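Local coordinates for selenium-binding protein (Sulfolobus tokodaii, PDB 2ECE) that is of unknown function but, as a beta-propeller of the selenium-binding protein family, may bind selenium, at residues E206-K218 with S400-E412. Sequence-based numbering, arbitrary orientation.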
loop_
_atom_site.group_PDB
_atom_site.type_symbol
_atom_site.label_atom_id
_atom_site.label_comp_id
_atom_site.label_asym_id
_atom_site.label_seq_id
_atom_site.Cartn_x
_atom_site.Cartn_y
_atom_site.Cartn_z
ATOM N N GLU A 206 -9.785 0.278 -8.298
ATOM C CA GLU A 206 -9.971 -0.912 -9.134
ATOM C C GLU A 206 -8.702 -1.436 -9.807
ATOM O O GLU A 206 -7.991 -0.694 -10.490
ATOM C CB GLU A 206 -10.979 -0.635 -10.258
ATOM C CG GLU A 206 -12.313 0.001 -9.878
ATOM C CD GLU A 206 -13.185 0.237 -11.113
ATOM O OE1 GLU A 206 -12.609 0.425 -12.204
ATOM O OE2 GLU A 206 -14.431 0.247 -11.003
ATOM N N TRP A 207 -8.436 -2.725 -9.623
ATOM C CA TRP A 207 -7.294 -3.358 -10.266
ATOM C C TRP A 207 -7.913 -4.349 -11.252
ATOM O O TRP A 207 -8.209 -3.982 -12.384
ATOM C CB TRP A 207 -6.416 -4.075 -9.240
ATOM C CG TRP A 207 -5.104 -4.574 -9.793
ATOM C CD1 TRP A 207 -4.419 -4.075 -10.869
ATOM C CD2 TRP A 207 -4.274 -5.604 -9.235
ATOM N NE1 TRP A 207 -3.212 -4.724 -11.008
ATOM C CE2 TRP A 207 -3.096 -5.665 -10.019
ATOM C CE3 TRP A 207 -4.406 -6.474 -8.145
ATOM C CZ2 TRP A 207 -2.061 -6.565 -9.748
ATOM C CZ3 TRP A 207 -3.373 -7.370 -7.875
ATOM C CH2 TRP A 207 -2.216 -7.407 -8.673
ATOM N N ALA A 208 -8.136 -5.583 -10.806
ATOM C CA ALA A 208 -8.744 -6.626 -11.632
ATOM C C ALA A 208 -9.095 -7.766 -10.684
ATOM O O ALA A 208 -8.616 -7.779 -9.556
ATOM C CB ALA A 208 -7.761 -7.104 -12.697
ATOM N N VAL A 209 -9.927 -8.711 -11.122
ATOM C CA VAL A 209 -10.301 -9.826 -10.254
ATOM C C VAL A 209 -9.170 -10.845 -10.166
ATOM O O VAL A 209 -8.262 -10.850 -10.998
ATOM C CB VAL A 209 -11.581 -10.545 -10.748
ATOM C CG1 VAL A 209 -12.727 -9.549 -10.859
ATOM C CG2 VAL A 209 -11.319 -11.238 -12.075
ATOM N N PRO A 210 -9.202 -11.712 -9.142
ATOM C CA PRO A 210 -8.178 -12.742 -8.940
ATOM C C PRO A 210 -7.878 -13.569 -10.183
ATOM O O PRO A 210 -6.719 -13.744 -10.559
ATOM C CB PRO A 210 -8.768 -13.588 -7.816
ATOM C CG PRO A 210 -9.448 -12.548 -6.981
ATOM C CD PRO A 210 -10.171 -11.725 -8.033
ATOM N N ASN A 211 -8.925 -14.081 -10.821
ATOM C CA ASN A 211 -8.731 -14.901 -12.008
ATOM C C ASN A 211 -8.043 -14.166 -13.153
ATOM O O ASN A 211 -7.615 -14.789 -14.123
ATOM C CB ASN A 211 -10.069 -15.502 -12.461
ATOM C CG ASN A 211 -10.600 -16.519 -11.467
ATOM O OD1 ASN A 211 -9.832 -17.083 -10.689
ATOM N ND2 ASN A 211 -11.909 -16.764 -11.490
ATOM N N THR A 212 -7.920 -12.847 -13.039
ATOM C CA THR A 212 -7.245 -12.068 -14.074
ATOM C C THR A 212 -5.767 -11.842 -13.743
ATOM O O THR A 212 -4.897 -11.987 -14.607
ATOM C CB THR A 212 -7.889 -10.672 -14.262
ATOM O OG1 THR A 212 -9.211 -10.808 -14.802
ATOM C CG2 THR A 212 -7.037 -9.817 -15.200
ATOM N N ILE A 213 -5.490 -11.504 -12.483
ATOM C CA ILE A 213 -4.131 -11.185 -12.051
ATOM C C ILE A 213 -3.222 -12.287 -11.506
ATOM O O ILE A 213 -2.013 -12.230 -11.713
ATOM C CB ILE A 213 -4.154 -10.043 -10.995
ATOM C CG1 ILE A 213 -4.718 -10.553 -9.665
ATOM C CG2 ILE A 213 -5.007 -8.884 -11.496
ATOM C CD1 ILE A 213 -3.648 -10.993 -8.680
ATOM N N GLU A 214 -3.776 -13.290 -10.833
ATOM C CA GLU A 214 -2.929 -14.323 -10.237
ATOM C C GLU A 214 -1.885 -15.019 -11.119
ATOM O O GLU A 214 -0.781 -15.289 -10.649
ATOM C CB GLU A 214 -3.795 -15.361 -9.520
ATOM C CG GLU A 214 -4.621 -14.749 -8.393
ATOM C CD GLU A 214 -5.278 -15.779 -7.496
ATOM O OE1 GLU A 214 -5.740 -16.820 -8.012
ATOM O OE2 GLU A 214 -5.351 -15.538 -6.275
ATOM N N ASP A 215 -2.202 -15.304 -12.381
ATOM C CA ASP A 215 -1.225 -15.965 -13.246
ATOM C C ASP A 215 -0.329 -14.988 -14.004
ATOM O O ASP A 215 0.399 -15.388 -14.912
ATOM C CB ASP A 215 -1.916 -16.907 -14.246
ATOM C CG ASP A 215 -2.535 -18.116 -13.573
ATOM O OD1 ASP A 215 -1.966 -18.580 -12.565
ATOM O OD2 ASP A 215 -3.581 -18.612 -14.053
ATOM N N GLY A 216 -0.387 -13.710 -13.633
ATOM C CA GLY A 216 0.442 -12.715 -14.287
ATOM C C GLY A 216 -0.321 -11.718 -15.135
ATOM O O GLY A 216 -1.532 -11.840 -15.326
ATOM N N LEU A 217 0.398 -10.727 -15.649
ATOM C CA LEU A 217 -0.196 -9.690 -16.482
ATOM C C LEU A 217 -0.240 -10.162 -17.927
ATOM O O LEU A 217 0.780 -10.545 -18.494
ATOM C CB LEU A 217 0.639 -8.411 -16.413
ATOM C CG LEU A 217 0.006 -7.044 -16.707
ATOM C CD1 LEU A 217 1.059 -6.174 -17.370
ATOM C CD2 LEU A 217 -1.220 -7.164 -17.596
ATOM N N LYS A 218 -1.430 -10.148 -18.511
ATOM C CA LYS A 218 -1.598 -10.537 -19.898
ATOM C C LYS A 218 -2.061 -9.276 -20.601
ATOM O O LYS A 218 -3.201 -8.846 -20.436
ATOM C CB LYS A 218 -2.637 -11.654 -20.021
ATOM C CG LYS A 218 -2.108 -13.015 -19.593
ATOM C CD LYS A 218 -3.193 -14.084 -19.590
ATOM C CE LYS A 218 -2.608 -15.458 -19.274
ATOM N NZ LYS A 218 -1.777 -15.440 -18.032
ATOM N N SER A 400 9.042 -5.585 -4.022
ATOM C CA SER A 400 8.189 -6.574 -4.657
ATOM C C SER A 400 6.764 -6.063 -4.871
ATOM O O SER A 400 6.221 -5.358 -4.027
ATOM C CB SER A 400 8.165 -7.847 -3.815
ATOM O OG SER A 400 7.239 -8.773 -4.345
ATOM N N LEU A 401 6.164 -6.435 -6.002
ATOM C CA LEU A 401 4.805 -6.018 -6.333
ATOM C C LEU A 401 3.817 -7.165 -6.128
ATOM O O LEU A 401 2.847 -7.046 -5.379
ATOM C CB LEU A 401 4.734 -5.539 -7.794
ATOM C CG LEU A 401 3.351 -5.125 -8.324
ATOM C CD1 LEU A 401 2.839 -3.922 -7.540
ATOM C CD2 LEU A 401 3.435 -4.794 -9.811
ATOM N N TYR A 402 4.070 -8.274 -6.816
ATOM C CA TYR A 402 3.221 -9.457 -6.733
ATOM C C TYR A 402 3.993 -10.647 -7.332
ATOM O O TYR A 402 4.571 -10.545 -8.413
ATOM C CB TYR A 402 1.903 -9.209 -7.488
ATOM C CG TYR A 402 0.883 -10.319 -7.325
ATOM C CD1 TYR A 402 0.907 -11.445 -8.152
ATOM C CD2 TYR A 402 -0.070 -10.275 -6.305
ATOM C CE1 TYR A 402 0.008 -12.503 -7.963
ATOM C CE2 TYR A 402 -0.971 -11.323 -6.109
ATOM C CZ TYR A 402 -0.924 -12.434 -6.942
ATOM O OH TYR A 402 -1.806 -13.476 -6.753
ATOM N N SER A 403 4.007 -11.760 -6.608
ATOM C CA SER A 403 4.720 -12.973 -7.013
ATOM C C SER A 403 4.913 -13.181 -8.515
ATOM O O SER A 403 6.034 -13.144 -9.010
ATOM C CB SER A 403 4.027 -14.203 -6.418
ATOM O OG SER A 403 2.691 -14.303 -6.877
ATOM N N THR A 404 3.820 -13.395 -9.239
ATOM C CA THR A 404 3.906 -13.638 -10.672
ATOM C C THR A 404 4.238 -12.423 -11.527
ATOM O O THR A 404 4.811 -12.570 -12.607
ATOM C CB THR A 404 2.615 -14.294 -11.190
ATOM O OG1 THR A 404 1.478 -13.550 -10.739
ATOM C CG2 THR A 404 2.519 -15.725 -10.674
ATOM N N TRP A 405 3.890 -11.229 -11.058
ATOM C CA TRP A 405 4.210 -10.030 -11.821
ATOM C C TRP A 405 5.705 -9.732 -11.688
ATOM O O TRP A 405 6.340 -9.279 -12.646
ATOM C CB TRP A 405 3.364 -8.836 -11.342
ATOM C CG TRP A 405 1.904 -8.963 -11.709
ATOM C CD1 TRP A 405 1.129 -10.087 -11.606
ATOM C CD2 TRP A 405 1.056 -7.939 -12.249
ATOM N NE1 TRP A 405 -0.143 -9.827 -12.054
ATOM C CE2 TRP A 405 -0.217 -8.519 -12.454
ATOM C CE3 TRP A 405 1.247 -6.590 -12.581
ATOM C CZ2 TRP A 405 -1.300 -7.794 -12.976
ATOM C CZ3 TRP A 405 0.164 -5.867 -13.103
ATOM C CH2 TRP A 405 -1.090 -6.476 -13.295
ATOM N N ASP A 406 6.271 -9.993 -10.510
ATOM C CA ASP A 406 7.703 -9.769 -10.298
ATOM C C ASP A 406 8.450 -10.587 -11.348
ATOM O O ASP A 406 9.355 -10.100 -12.026
ATOM C CB ASP A 406 8.164 -10.277 -8.925
ATOM C CG ASP A 406 7.586 -9.484 -7.761
ATOM O OD1 ASP A 406 7.012 -8.397 -7.982
ATOM O OD2 ASP A 406 7.727 -9.965 -6.615
ATOM N N ASN A 407 8.047 -11.847 -11.458
ATOM C CA ASN A 407 8.668 -12.787 -12.374
ATOM C C ASN A 407 8.579 -12.408 -13.847
ATOM O O ASN A 407 9.375 -12.882 -14.653
ATOM C CB ASN A 407 8.082 -14.181 -12.145
ATOM C CG ASN A 407 8.400 -14.720 -10.756
ATOM O OD1 ASN A 407 9.240 -14.165 -10.038
ATOM N ND2 ASN A 407 7.733 -15.808 -10.372
ATOM N N GLN A 408 7.632 -11.548 -14.201
ATOM C CA GLN A 408 7.492 -11.124 -15.591
ATOM C C GLN A 408 8.377 -9.930 -15.911
ATOM O O GLN A 408 9.025 -9.889 -16.959
ATOM C CB GLN A 408 6.049 -10.745 -15.900
ATOM C CG GLN A 408 5.077 -11.891 -15.886
ATOM C CD GLN A 408 3.668 -11.416 -16.140
ATOM O OE1 GLN A 408 3.066 -10.753 -15.296
ATOM N NE2 GLN A 408 3.136 -11.734 -17.315
ATOM N N PHE A 409 8.392 -8.950 -15.012
ATOM C CA PHE A 409 9.194 -7.753 -15.222
ATOM C C PHE A 409 10.642 -7.862 -14.756
ATOM O O PHE A 409 11.503 -7.119 -15.224
ATOM C CB PHE A 409 8.517 -6.542 -14.575
ATOM C CG PHE A 409 7.257 -6.111 -15.282
ATOM C CD1 PHE A 409 6.025 -6.683 -14.962
ATOM C CD2 PHE A 409 7.315 -5.164 -16.304
ATOM C CE1 PHE A 409 4.866 -6.314 -15.651
ATOM C CE2 PHE A 409 6.164 -4.787 -17.000
ATOM C CZ PHE A 409 4.935 -5.363 -16.672
ATOM N N TYR A 410 10.902 -8.778 -13.830
ATOM C CA TYR A 410 12.252 -9.012 -13.315
ATOM C C TYR A 410 12.390 -10.530 -13.270
ATOM O O TYR A 410 12.466 -11.134 -12.199
ATOM C CB TYR A 410 12.408 -8.394 -11.917
ATOM C CG TYR A 410 12.362 -6.878 -11.944
ATOM C CD1 TYR A 410 13.471 -6.132 -12.350
ATOM C CD2 TYR A 410 11.181 -6.194 -11.658
ATOM C CE1 TYR A 410 13.399 -4.748 -12.482
ATOM C CE2 TYR A 410 11.099 -4.808 -11.787
ATOM C CZ TYR A 410 12.209 -4.094 -12.204
ATOM O OH TYR A 410 12.115 -2.732 -12.378
ATOM N N PRO A 411 12.427 -11.165 -14.455
ATOM C CA PRO A 411 12.543 -12.616 -14.623
ATOM C C PRO A 411 13.796 -13.265 -14.055
ATOM O O PRO A 411 13.805 -14.464 -13.797
ATOM C CB PRO A 411 12.427 -12.789 -16.134
ATOM C CG PRO A 411 13.114 -11.571 -16.642
ATOM C CD PRO A 411 12.522 -10.489 -15.764
ATOM N N GLU A 412 14.852 -12.486 -13.854
ATOM C CA GLU A 412 16.083 -13.046 -13.312
ATOM C C GLU A 412 15.929 -13.446 -11.848
ATOM O O GLU A 412 16.778 -14.144 -11.297
ATOM C CB GLU A 412 17.233 -12.052 -13.480
ATOM C CG GLU A 412 17.530 -11.719 -14.939
ATOM C CD GLU A 412 18.761 -10.847 -15.104
ATOM O OE1 GLU A 412 19.798 -11.170 -14.484
ATOM O OE2 GLU A 412 18.696 -9.851 -15.858
HETATM O O HOH W 1 -4.135 -13.162 -5.319
#
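Trp207 lies against one face of the Trp405 ring, CZ2 meeting CZ2 at 3.5 Å. Their six-membered rings are oblique, planes at 52°. Ile213 turns CD1 over one face of the Tyr402 ring. Its carbonyl O takes the indole N-H of Trp405, NE1 to O 3.1 Å, in the ring plane. Glu214 O accepts from Thr404 OG1 at 2.9 Å, from above its carbonyl plane, and also from Arg104. OG1 sits between the Thr404 backbone N and carbonyl carbon, chi1 50°, which aims it there. The Glu214 carboxylate pairs with Arg139, and a water links its OE2 to Tyr402 OH. In this beta-propeller, excursions after strands 201-204 and 394-398, each joining the second and third strands of a four-stranded sheet, meet here. Gly216 N bonds to Ile213 O from the face of the carbonyl plane opposite Trp405 NE1, closing the type I turn 213-216. At its backbone angles a CB would press on the preceding carbonyl O. Leu217 is gripped twice by the Gln408 amide: N to OE1 is 2.7 Å and nearly straight, NE2 to O 2.9 Å. Leu217 CB lies over the Trp405 face opposite Trp207, while CD1 reaches the Phe409 edge at CZ.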